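Local coordinates for putative sarcosine dimethylglycine methyltransferase (PDB 2O57), which is a putative sarcosine dimethylglycine methyltransferase that probably transfers methyl groups from S-adenosylmethionine to N-methylated glycines, at residues L87-G92 and Q171-V176; D109-A114 and E143-D148. All coordinates share one frame; numbering follows the deposited sequence.

Interaction 1 (L87-G92 and Q171-V176); sequences LDLGAG and QECARV
L87 and L89, on the last residues of strand 85-89, face V176 and C173 on the last part of helix 166-176. The backbones stay well apart: the CA atoms of L87 and V176 are 9.0 Å from each other, those of L89 and C173 9.3 Å, and no hydrogen bond joins the two segments, so side chains alone bridge the gap. The pairing runs in opposite senses along the chain, the earlier strand residue meeting the later helix residue. L87 and L89 are two apart on the strand and therefore project from the same side of the sheet, while D88 between them turns away from the helix. L87 holds CG anti to its backbone N (chi1 173°), and its CD2 meets V176 CG2 at 3.9 Å, the two side chains crossing at about a right angle. The other pair is closer: L89 CD1 touches C173 SG at 3.5 Å, the thiol sulfur lying against a methyl group.

Beside this apolar patch, R175 grips E172 side-on within the helix. Its NH2 reaches E172 OE1 at 2.8 Å, and its NE reaches E172 OE2 at 3.0 Å, both nearly straight and close to the guanidinium plane; V176 CG1 lies over one face of that plane, toward its rim. R175 NH1 also forms a salt bridge with D148, and E172 OE1 accepts a bond from I144 N.

The helix thus packs on strand 85-89, an interior strand of the Rossmann-like methyltransferase sheet, ahead of a glycine-rich turn at G90 and G92. All four touching residues are buried, and with 110 Å² shared and no polar link across, the chemistry implies cohesion by apolar contact alone, the E172-R175 pair engaging the neighbouring loop and not the strand.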
loop_
_atom_site.group_PDB
_atom_site.type_symbol
_atom_site.label_atom_id
_atom_site.label_comp_id
_atom_site.label_asym_id
_atom_site.label_seq_id
_atom_site.Cartn_x
_atom_site.Cartn_y
_atom_site.Cartn_z
ATOM N N LEU A 87 2.171 11.381 -18.309
ATOM C CA LEU A 87 2.005 10.400 -19.350
ATOM C C LEU A 87 1.188 9.239 -18.800
ATOM O O LEU A 87 1.543 8.637 -17.745
ATOM C CB LEU A 87 3.391 9.929 -19.810
ATOM C CG LEU A 87 3.410 8.761 -20.786
ATOM C CD1 LEU A 87 2.671 9.127 -22.126
ATOM C CD2 LEU A 87 4.819 8.213 -21.001
ATOM N N ASP A 88 0.074 8.919 -19.472
ATOM C CA ASP A 88 -0.744 7.786 -19.017
ATOM C C ASP A 88 -0.474 6.608 -19.942
ATOM O O ASP A 88 -0.878 6.629 -21.111
ATOM C CB ASP A 88 -2.243 8.115 -18.962
ATOM C CG ASP A 88 -3.097 6.951 -18.410
ATOM O OD1 ASP A 88 -2.637 5.776 -18.333
ATOM O OD2 ASP A 88 -4.251 7.228 -18.064
ATOM N N LEU A 89 0.219 5.593 -19.408
ATOM C CA LEU A 89 0.585 4.408 -20.167
ATOM C C LEU A 89 -0.534 3.370 -20.061
ATOM O O LEU A 89 -0.788 2.806 -18.991
ATOM C CB LEU A 89 1.937 3.858 -19.676
ATOM C CG LEU A 89 3.203 4.654 -19.995
ATOM C CD1 LEU A 89 4.409 3.972 -19.391
ATOM C CD2 LEU A 89 3.430 4.744 -21.531
ATOM N N GLY A 90 -1.233 3.149 -21.157
ATOM C CA GLY A 90 -2.343 2.194 -21.183
ATOM C C GLY A 90 -3.618 2.914 -20.799
ATOM O O GLY A 90 -4.409 2.418 -20.011
ATOM N N ALA A 91 -3.827 4.094 -21.377
ATOM C CA ALA A 91 -4.877 4.991 -20.916
ATOM C C ALA A 91 -6.355 4.552 -21.138
ATOM O O ALA A 91 -7.266 5.155 -20.588
ATOM C CB ALA A 91 -4.621 6.371 -21.527
ATOM N N GLY A 92 -6.587 3.551 -21.987
ATOM C CA GLY A 92 -7.937 3.042 -22.275
ATOM C C GLY A 92 -8.762 4.151 -22.883
ATOM O O GLY A 92 -8.326 4.800 -23.833
ATOM N N GLN A 171 12.949 0.854 -19.134
ATOM C CA GLN A 171 13.967 1.720 -19.751
ATOM C C GLN A 171 13.292 2.964 -20.390
ATOM O O GLN A 171 13.820 4.082 -20.313
ATOM C CB GLN A 171 14.791 0.953 -20.806
ATOM C CG GLN A 171 15.820 -0.006 -20.190
ATOM C CD GLN A 171 16.494 -0.879 -21.212
ATOM O OE1 GLN A 171 15.923 -1.180 -22.256
ATOM N NE2 GLN A 171 17.716 -1.300 -20.920
ATOM N N GLU A 172 12.189 2.732 -21.097
ATOM C CA GLU A 172 11.426 3.816 -21.723
ATOM C C GLU A 172 10.822 4.740 -20.679
ATOM O O GLU A 172 10.840 5.946 -20.856
ATOM C CB GLU A 172 10.327 3.277 -22.649
ATOM C CG GLU A 172 10.861 2.725 -23.989
ATOM C CD GLU A 172 11.456 3.851 -24.801
ATOM O OE1 GLU A 172 10.690 4.585 -25.460
ATOM O OE2 GLU A 172 12.682 4.033 -24.761
ATOM N N CYS A 173 10.269 4.164 -19.603
ATOM C CA CYS A 173 9.718 4.989 -18.509
ATOM C C CYS A 173 10.789 5.939 -17.951
ATOM O O CYS A 173 10.538 7.153 -17.803
ATOM C CB CYS A 173 9.092 4.145 -17.399
ATOM S SG CYS A 173 7.527 3.314 -17.888
ATOM N N ALA A 174 11.971 5.394 -17.653
ATOM C CA ALA A 174 13.037 6.205 -17.121
ATOM C C ALA A 174 13.510 7.260 -18.124
ATOM O O ALA A 174 13.692 8.413 -17.752
ATOM C CB ALA A 174 14.200 5.348 -16.595
ATOM N N ARG A 175 13.637 6.874 -19.397
ATOM C CA ARG A 175 14.036 7.805 -20.458
ATOM C C ARG A 175 13.122 9.034 -20.549
ATOM O O ARG A 175 13.589 10.172 -20.646
ATOM C CB ARG A 175 14.069 7.097 -21.829
ATOM C CG ARG A 175 14.523 8.016 -22.953
ATOM C CD ARG A 175 14.549 7.317 -24.313
ATOM N NE ARG A 175 13.205 6.944 -24.783
ATOM C CZ ARG A 175 12.340 7.788 -25.341
ATOM N NH1 ARG A 175 12.644 9.085 -25.470
ATOM N NH2 ARG A 175 11.169 7.332 -25.771
ATOM N N VAL A 176 11.816 8.806 -20.536
ATOM C CA VAL A 176 10.895 9.908 -20.763
ATOM C C VAL A 176 10.567 10.736 -19.519
ATOM O O VAL A 176 10.000 11.808 -19.619
ATOM C CB VAL A 176 9.620 9.469 -21.519
ATOM C CG1 VAL A 176 10.011 8.815 -22.872
ATOM C CG2 VAL A 176 8.688 8.549 -20.640
#

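Interaction 2 (D109-A114 and E143-D148); sequences DCLNIA and EIPCED
L111 contributes 64 Å² of the 134 Å² buried here, with P145 giving 29 Å² and I144 18 Å². It sits on strand 107-112, and its side chain points at the irregular segment 143-148, whose I144 has the CA nearest to its own, at 7.8 Å. With CG anti to the backbone N (chi1 -172°), the leucine extends both methyl groups to the loop. CD1 meets P145 CD at 3.6 Å and P145 CG at 3.8 Å, the methyl group abutting the CG-CD side of the proline ring. CD2 is shared: it lies 3.8 Å from P145 CD and 4.1 Å from I144 CG1, with I144 CG2 at a similar separation. The isoleucine thus offers both branches to one methyl group, its side chain crossing that of L111 at a slant.

No hydrogen bond spans the two segments, so the fit is purely apolar. Cutting this leucine back to an alanine here is likely to open a gap against P145 and I144, leaving the proline ring and the isoleucine branches without the methyl groups they pack on. The loop has its own shape, an inverse gamma turn centred on P145, in which C146 N makes a weak bond to I144 O at 2.8 Å. I144 also rests on L87 and L89; P145, by contrast, remains exposed.

The loop, which follows strand 134-138 and leads into strand 151-157, packs on L111 of strand 107-112 within a sheet of order 3-2-1-4-5-7-6, its last strand, 284-293, antiparallel to both neighbours: the class I methyltransferase fold.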
loop_
_atom_site.group_PDB
_atom_site.type_symbol
_atom_site.label_atom_id
_atom_site.label_comp_id
_atom_site.label_asym_id
_atom_site.label_seq_id
_atom_site.Cartn_x
_atom_site.Cartn_y
_atom_site.Cartn_z
ATOM N N ASP A 109 -0.719 13.281 -21.461
ATOM C CA ASP A 109 -0.648 12.610 -22.760
ATOM C C ASP A 109 -0.995 11.142 -22.519
ATOM O O ASP A 109 -0.362 10.487 -21.688
ATOM C CB ASP A 109 0.744 12.694 -23.362
ATOM C CG ASP A 109 1.138 14.112 -23.747
ATOM O OD1 ASP A 109 0.263 14.966 -23.968
ATOM O OD2 ASP A 109 2.331 14.360 -23.865
ATOM N N CYS A 110 -1.960 10.624 -23.286
ATOM C CA CYS A 110 -2.354 9.225 -23.177
ATOM C C CYS A 110 -1.625 8.448 -24.262
ATOM O O CYS A 110 -1.569 8.903 -25.425
ATOM C CB CYS A 110 -3.883 9.086 -23.346
ATOM S SG CYS A 110 -4.865 9.865 -22.103
ATOM N N LEU A 111 -1.043 7.306 -23.898
ATOM C CA LEU A 111 -0.459 6.398 -24.879
ATOM C C LEU A 111 -1.210 5.097 -24.807
ATOM O O LEU A 111 -1.324 4.500 -23.731
ATOM C CB LEU A 111 1.040 6.169 -24.656
ATOM C CG LEU A 111 1.749 5.371 -25.760
ATOM C CD1 LEU A 111 1.781 6.168 -27.054
ATOM C CD2 LEU A 111 3.187 5.076 -25.292
ATOM N N ASN A 112 -1.745 4.653 -25.937
ATOM C CA ASN A 112 -2.592 3.481 -25.907
ATOM C C ASN A 112 -2.500 2.770 -27.258
ATOM O O ASN A 112 -2.418 3.442 -28.300
ATOM C CB ASN A 112 -4.027 3.934 -25.620
ATOM C CG ASN A 112 -4.930 2.826 -25.137
ATOM O OD1 ASN A 112 -4.656 2.179 -24.119
ATOM N ND2 ASN A 112 -6.073 2.663 -25.800
ATOM N N ILE A 113 -2.537 1.441 -27.221
ATOM C CA ILE A 113 -2.358 0.618 -28.413
ATOM C C ILE A 113 -3.657 0.384 -29.184
ATOM O O ILE A 113 -3.604 -0.038 -30.316
ATOM C CB ILE A 113 -1.644 -0.754 -28.086
ATOM C CG1 ILE A 113 -0.987 -1.373 -29.326
ATOM C CG2 ILE A 113 -2.594 -1.760 -27.397
ATOM C CD1 ILE A 113 0.262 -0.615 -29.872
ATOM N N ALA A 114 -4.808 0.644 -28.573
ATOM C CA ALA A 114 -6.083 0.298 -29.194
ATOM C C ALA A 114 -6.675 1.522 -29.880
ATOM O O ALA A 114 -7.129 2.452 -29.217
ATOM C CB ALA A 114 -7.029 -0.293 -28.150
ATOM N N GLU A 143 8.326 1.712 -27.233
ATOM C CA GLU A 143 8.806 2.813 -28.038
ATOM C C GLU A 143 7.924 4.048 -27.826
ATOM O O GLU A 143 7.141 4.456 -28.704
ATOM C CB GLU A 143 8.824 2.393 -29.512
ATOM C CG GLU A 143 9.897 3.083 -30.340
ATOM C CD GLU A 143 9.921 2.597 -31.787
ATOM O OE1 GLU A 143 9.641 3.434 -32.691
ATOM O OE2 GLU A 143 10.183 1.379 -32.023
ATOM N N ILE A 144 8.050 4.643 -26.650
ATOM C CA ILE A 144 7.203 5.774 -26.306
ATOM C C ILE A 144 7.551 6.898 -27.288
ATOM O O ILE A 144 8.720 7.289 -27.383
ATOM C CB ILE A 144 7.367 6.192 -24.827
ATOM C CG1 ILE A 144 7.052 4.992 -23.887
ATOM C CG2 ILE A 144 6.502 7.405 -24.542
ATOM C CD1 ILE A 144 7.269 5.288 -22.347
ATOM N N PRO A 145 6.545 7.366 -28.071
ATOM C CA PRO A 145 6.820 8.295 -29.168
ATOM C C PRO A 145 6.964 9.707 -28.622
ATOM O O PRO A 145 6.151 10.570 -28.939
ATOM C CB PRO A 145 5.566 8.162 -30.059
ATOM C CG PRO A 145 4.439 7.897 -29.064
ATOM C CD PRO A 145 5.104 7.039 -27.961
ATOM N N CYS A 146 7.965 9.919 -27.760
ATOM C CA CYS A 146 8.168 11.180 -27.050
ATOM C C CYS A 146 9.693 11.388 -26.834
ATOM O O CYS A 146 10.428 10.391 -26.764
ATOM C CB CYS A 146 7.404 11.150 -25.695
ATOM S SG CYS A 146 5.586 10.585 -25.674
ATOM N N GLU A 147 10.133 12.642 -26.656
ATOM C CA GLU A 147 11.542 12.969 -26.341
ATOM C C GLU A 147 11.967 12.532 -24.908
ATOM O O GLU A 147 11.118 12.338 -24.044
ATOM C CB GLU A 147 11.782 14.475 -26.425
ATOM C CG GLU A 147 11.386 15.159 -27.716
ATOM C CD GLU A 147 12.100 16.502 -27.869
ATOM O OE1 GLU A 147 11.424 17.516 -28.208
ATOM O OE2 GLU A 147 13.344 16.538 -27.645
ATOM N N ASP A 148 13.276 12.423 -24.676
ATOM C CA ASP A 148 13.831 12.204 -23.332
ATOM C C ASP A 148 13.440 13.340 -22.401
ATOM O O ASP A 148 13.316 14.481 -22.849
ATOM C CB ASP A 148 15.351 12.158 -23.346
ATOM C CG ASP A 148 15.903 11.057 -24.223
ATOM O OD1 ASP A 148 15.134 10.447 -25.000
ATOM O OD2 ASP A 148 17.108 10.795 -24.107
#

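How the interactions relate
Interaction 2 is nested in the chain between the two segments of interaction 1, and their centres lie only 6 Å apart. Strands 85-89 and 107-112 are parallel neighbours in one sheet, joined by probable hydrogen bonds from D88 N to D109 O (2.7 Å) and from L111 N to D88 O (2.9 Å). L89 touches L111, so the two apolar contacts are continuous. R175 ties helix to loop through a hydrogen bond from NH1 to C146 O. Past the C-terminal end of strand 85-89, G92 N bonds N112 OD1 at the end of strand 107-112; this glycine-rich turn in related methyltransferases binds S-adenosylmethionine, and such a role here is inferred.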